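Local coordinates for trehalose synthase regulatory protein (Candida albicans, PDB 5HUS), which probably serves as a regulatory subunit of the trehalose-synthesising complex, its C-terminal domain having the HAD-type fold of trehalose-phosphate phosphatases, at residues Glu135-Ser140 against Arg161-Asp166. Numbering follows the deposited sequence.
Sequences ERLPGS and RERSLD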
# COMPACT_ATOMS: atom_id res chain seq x y z
N GLU A 135 -23.11 -8.15 14.77
CA GLU A 135 -24.39 -8.59 15.31
C GLU A 135 -25.11 -7.47 16.06
O GLU A 135 -26.33 -7.35 15.97
CB GLU A 135 -24.19 -9.78 16.25
CG GLU A 135 -23.44 -10.95 15.63
CD GLU A 135 -23.14 -12.06 16.63
OE1 GLU A 135 -22.67 -11.75 17.75
OE2 GLU A 135 -23.39 -13.24 16.30
N ARG A 136 -24.36 -6.65 16.78
CA ARG A 136 -24.94 -5.62 17.62
C ARG A 136 -25.13 -4.30 16.87
O ARG A 136 -25.66 -3.33 17.42
CB ARG A 136 -24.08 -5.40 18.87
CG ARG A 136 -23.83 -6.68 19.66
CD ARG A 136 -22.96 -6.46 20.88
NE ARG A 136 -23.72 -5.93 22.01
CZ ARG A 136 -23.24 -5.80 23.25
NH1 ARG A 136 -21.99 -6.18 23.52
NH2 ARG A 136 -24.00 -5.32 24.21
N LEU A 137 -24.71 -4.26 15.60
CA LEU A 137 -24.84 -3.07 14.78
C LEU A 137 -25.40 -3.41 13.40
O LEU A 137 -24.63 -3.60 12.44
CB LEU A 137 -23.50 -2.35 14.65
CG LEU A 137 -23.46 -1.00 13.91
CD1 LEU A 137 -24.18 0.08 14.69
CD2 LEU A 137 -22.02 -0.58 13.63
N PRO A 138 -26.73 -3.50 13.28
CA PRO A 138 -27.37 -3.89 12.02
C PRO A 138 -26.99 -2.98 10.86
O PRO A 138 -26.90 -1.76 11.02
CB PRO A 138 -28.87 -3.79 12.33
CG PRO A 138 -28.96 -2.92 13.54
CD PRO A 138 -27.72 -3.18 14.33
N GLY A 139 -26.74 -3.58 9.70
CA GLY A 139 -26.30 -2.84 8.54
C GLY A 139 -24.80 -2.91 8.34
O GLY A 139 -24.29 -2.67 7.24
N SER A 140 -24.08 -3.25 9.40
CA SER A 140 -22.63 -3.36 9.30
C SER A 140 -22.25 -4.76 8.85
O SER A 140 -23.07 -5.68 8.90
CB SER A 140 -21.96 -3.03 10.64
OG SER A 140 -22.21 -4.03 11.62
N ARG A 161 -25.41 7.76 12.02
CA ARG A 161 -23.98 7.98 11.87
C ARG A 161 -23.27 8.04 13.22
O ARG A 161 -22.15 7.55 13.36
CB ARG A 161 -23.72 9.26 11.07
CG ARG A 161 -22.26 9.52 10.77
CD ARG A 161 -22.09 10.74 9.88
NE ARG A 161 -22.94 11.83 10.33
CZ ARG A 161 -22.62 12.67 11.31
NH1 ARG A 161 -21.46 12.55 11.95
NH2 ARG A 161 -23.46 13.64 11.65
N GLU A 162 -23.94 8.62 14.20
CA GLU A 162 -23.36 8.78 15.54
C GLU A 162 -23.17 7.43 16.22
O GLU A 162 -22.11 7.16 16.80
CB GLU A 162 -24.26 9.68 16.40
CG GLU A 162 -23.52 10.84 17.05
CD GLU A 162 -22.86 11.74 16.03
OE1 GLU A 162 -23.58 12.32 15.19
OE2 GLU A 162 -21.62 11.87 16.07
N ARG A 163 -24.19 6.58 16.17
CA ARG A 163 -24.10 5.24 16.74
C ARG A 163 -23.03 4.42 16.04
O ARG A 163 -22.27 3.69 16.67
CB ARG A 163 -25.45 4.53 16.66
CG ARG A 163 -25.41 3.09 17.16
CD ARG A 163 -26.69 2.35 16.85
NE ARG A 163 -26.64 0.97 17.32
CZ ARG A 163 -27.63 0.10 17.20
NH1 ARG A 163 -28.77 0.46 16.61
NH2 ARG A 163 -27.49 -1.14 17.66
N SER A 164 -22.98 4.56 14.71
CA SER A 164 -22.01 3.84 13.90
C SER A 164 -20.58 4.22 14.29
O SER A 164 -19.77 3.35 14.62
CB SER A 164 -22.24 4.13 12.42
OG SER A 164 -21.39 3.34 11.61
N LEU A 165 -20.28 5.52 14.27
CA LEU A 165 -18.96 6.01 14.64
C LEU A 165 -18.58 5.63 16.07
O LEU A 165 -17.43 5.30 16.35
CB LEU A 165 -18.89 7.53 14.49
CG LEU A 165 -18.85 8.08 13.06
CD1 LEU A 165 -19.02 9.58 13.07
CD2 LEU A 165 -17.55 7.69 12.38
N ASP A 166 -19.57 5.68 16.96
CA ASP A 166 -19.36 5.29 18.35
C ASP A 166 -18.95 3.83 18.43
O ASP A 166 -17.99 3.48 19.13
CB ASP A 166 -20.63 5.54 19.17
CG ASP A 166 -20.84 7.01 19.50
OD1 ASP A 166 -20.16 7.87 18.89
OD2 ASP A 166 -21.69 7.32 20.36
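Leu137 and Arg163 run past each other in opposite directions where helix 116-136 gives way to a type II beta turn, Leu137 to Ser140, beside the start of helix 161-179. Both belong to an alpha/beta unit built round a four-stranded antiparallel sheet, consistent with the cap domain that accompanies the Rossmann-like core in HAD-family phosphatases. The packed side is leucine's: with CG anti to the backbone N (chi1 -175°), its branched end reaches the second helix, and CD1 lies 3.7 Å from Arg163 NE and 4.4 Å from Ser164 CA. Leu137 is buried against Phe151 of strand 149-152 and beside Ser156, a place for a nonpolar residue. Ser164, whose small side chain lets the leucine methyl come near its backbone, shares a hydrogen bond between its OG and Ser156 OG. The solvent side belongs to Arg163. Its fully stretched chain reaches across to the turn with its methylenes against the leucine and keeps the charged end at the surface, where NH2 passes 3.9 Å from Pro138 CD. NH2 also makes a weak, bent hydrogen bond of 2.9 Å to Arg136 O (118° at the hydrogen), the one polar link between the segments. The ring of Pro138 holds the phi needed at the second turn position; at the third, where phi is 99°, Gly139 has no CB to jam against Pro138 O. The turn closes on Leu137 O, which accepts from Ser140 N at 3.1 Å and, in the carbonyl plane, from Ser140 OG at 2.6 Å.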